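Local atomic coordinates of transcriptional regulator, MarR family (PDB entry 2QWW), a protein that probably binds DNA as a dimer and regulates transcription, as other repressors of the MarR (multiple antibiotic-resistance) family do. Residues Ala45-Val49 with Leu61-Ile67. Numbering follows the deposited sequence.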
loop_
_atom_site.group_PDB
_atom_site.type_symbol
_atom_site.label_atom_id
_atom_site.label_comp_id
_atom_site.label_asym_id
_atom_site.label_seq_id
_atom_site.Cartn_x
_atom_site.Cartn_y
_atom_site.Cartn_z
ATOM N N ALA A 45 -5.853 -9.887 0.875
ATOM C CA ALA A 45 -4.408 -9.969 0.717
ATOM C C ALA A 45 -3.969 -11.434 0.783
ATOM O O ALA A 45 -3.162 -11.893 -0.032
ATOM C CB ALA A 45 -3.714 -9.158 1.783
HETATM N N MSE A 46 -4.525 -12.167 1.744
HETATM C CA MSE A 46 -4.250 -13.603 1.921
HETATM C C MSE A 46 -4.686 -14.395 0.702
HETATM O O MSE A 46 -3.930 -15.219 0.187
HETATM C CB MSE A 46 -4.972 -14.105 3.169
HETATM C CG MSE A 46 -4.832 -15.610 3.493
HETATM SE SE MSE A 46 -5.393 -16.126 5.347
HETATM C CE MSE A 46 -4.153 -15.111 6.311
ATOM N N ILE A 47 -5.911 -14.137 0.250
ATOM C CA ILE A 47 -6.483 -14.809 -0.918
ATOM C C ILE A 47 -5.572 -14.633 -2.117
ATOM O O ILE A 47 -5.303 -15.583 -2.830
ATOM C CB ILE A 47 -7.873 -14.245 -1.285
ATOM C CG1 ILE A 47 -8.908 -14.579 -0.212
ATOM C CG2 ILE A 47 -8.360 -14.807 -2.623
ATOM C CD1 ILE A 47 -9.424 -15.987 -0.230
ATOM N N ASN A 48 -5.081 -13.412 -2.300
ATOM C CA ASN A 48 -4.214 -13.066 -3.415
ATOM C C ASN A 48 -2.833 -13.735 -3.367
ATOM O O ASN A 48 -2.321 -14.166 -4.403
ATOM C CB ASN A 48 -4.122 -11.542 -3.538
ATOM C CG ASN A 48 -5.465 -10.908 -3.961
ATOM O OD1 ASN A 48 -6.225 -11.500 -4.734
ATOM N ND2 ASN A 48 -5.747 -9.697 -3.459
ATOM N N VAL A 49 -2.258 -13.842 -2.178
ATOM C CA VAL A 49 -1.009 -14.563 -1.993
ATOM C C VAL A 49 -1.228 -16.032 -2.333
ATOM O O VAL A 49 -0.444 -16.624 -3.055
ATOM C CB VAL A 49 -0.508 -14.479 -0.553
ATOM C CG1 VAL A 49 0.630 -15.458 -0.309
ATOM C CG2 VAL A 49 -0.071 -13.035 -0.194
ATOM N N LEU A 61 2.932 -18.033 4.676
ATOM C CA LEU A 61 1.848 -17.112 4.374
ATOM C C LEU A 61 1.902 -15.949 5.362
ATOM O O LEU A 61 1.855 -14.787 4.962
ATOM C CB LEU A 61 0.516 -17.871 4.404
ATOM C CG LEU A 61 -0.789 -17.142 4.072
ATOM C CD1 LEU A 61 -0.704 -16.359 2.779
ATOM C CD2 LEU A 61 -1.900 -18.166 4.008
ATOM N N THR A 62 2.076 -16.264 6.644
ATOM C CA THR A 62 2.158 -15.243 7.687
ATOM C C THR A 62 3.315 -14.299 7.433
ATOM O O THR A 62 3.159 -13.085 7.522
ATOM C CB THR A 62 2.465 -15.814 9.086
ATOM O OG1 THR A 62 3.848 -16.188 9.143
ATOM C CG2 THR A 62 1.583 -16.996 9.454
ATOM N N LYS A 63 4.486 -14.877 7.147
ATOM C CA LYS A 63 5.719 -14.115 6.909
ATOM C C LYS A 63 5.598 -13.201 5.707
ATOM O O LYS A 63 6.157 -12.108 5.702
ATOM C CB LYS A 63 6.934 -15.049 6.737
ATOM N N ARG A 64 4.866 -13.634 4.691
ATOM C CA ARG A 64 4.679 -12.794 3.512
ATOM C C ARG A 64 3.679 -11.660 3.784
ATOM O O ARG A 64 3.834 -10.548 3.269
ATOM C CB ARG A 64 4.228 -13.612 2.307
ATOM C CG ARG A 64 4.440 -12.846 1.023
ATOM C CD ARG A 64 3.951 -13.553 -0.193
ATOM N NE ARG A 64 4.797 -14.626 -0.707
ATOM C CZ ARG A 64 4.486 -15.330 -1.794
ATOM N NH1 ARG A 64 3.374 -15.075 -2.466
ATOM N NH2 ARG A 64 5.275 -16.290 -2.230
ATOM N N LEU A 65 2.651 -11.944 4.579
ATOM C CA LEU A 65 1.654 -10.935 4.946
ATOM C C LEU A 65 2.165 -10.067 6.099
ATOM O O LEU A 65 1.595 -9.022 6.387
ATOM C CB LEU A 65 0.352 -11.612 5.356
ATOM C CG LEU A 65 -0.357 -12.459 4.287
ATOM C CD1 LEU A 65 -1.472 -13.262 4.904
ATOM C CD2 LEU A 65 -0.868 -11.607 3.162
ATOM N N ILE A 66 3.226 -10.518 6.761
ATOM C CA ILE A 66 3.824 -9.801 7.881
ATOM C C ILE A 66 2.737 -9.621 8.938
ATOM O O ILE A 66 2.390 -8.501 9.320
ATOM C CB ILE A 66 4.468 -8.453 7.443
ATOM C CG1 ILE A 66 5.294 -8.638 6.166
ATOM C CG2 ILE A 66 5.359 -7.883 8.563
ATOM C CD1 ILE A 66 5.965 -7.380 5.691
ATOM N N ILE A 67 2.193 -10.754 9.378
ATOM C CA ILE A 67 1.142 -10.796 10.386
ATOM C C ILE A 67 1.537 -11.808 11.441
ATOM O O ILE A 67 2.462 -12.596 11.244
ATOM C CB ILE A 67 -0.241 -11.190 9.796
ATOM C CG1 ILE A 67 -0.183 -12.562 9.109
ATOM C CG2 ILE A 67 -0.722 -10.132 8.818
ATOM C CD1 ILE A 67 -1.489 -13.008 8.481
#
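V49 on helix 41-52 reaches between L61, R64 and L65 of helix 58-65, joining two helices of the winged helix-turn-helix domain of the MarR family. The axes of the two short helical segments approach to 10.6 Å at 119°, a spacing bridged by side chains. Beta-branching suits V49, because its two methyls serve different neighbours. CG1, anti to the backbone N (chi1 168°), presses on L61 CD1 at 3.5 Å, tighter than usual for two carbons, while CG2 meets L65 CD2 at 3.7 Å.

The fork of L65 is divided in the same way: CD2 lies against A45, 4.0 Å from A45 CB, where a small residue lets the leucine come near the backbone, and CD1 faces M46. That residue, modelled as selenomethionine, sends a long flexible chain across L61 and L65 at about a right angle. Its CG lies 3.9 Å from L61 CD2, and the bend at chi3 (-62°) swings CE back to L65 CD1 at 3.5 Å. The same methyl touches the I67 CD1 tip just past the helix end. M46 also packs on N75 and L79 of helix 69-81, and L61 on L101 of strand 100-103, so these two buried residues link the helix pair to both elements.

R64 lies at the exposed side of the contact. It and V49 run alongside each other, pointing opposite ways, and the long arginine can rest its CD against the valine methyls while its guanidinium bonds to T53. NH1 is hydrogen-bonded to T53 OG1 and passes 3.5 Å from V49 CG1, which approaches the guanidinium obliquely.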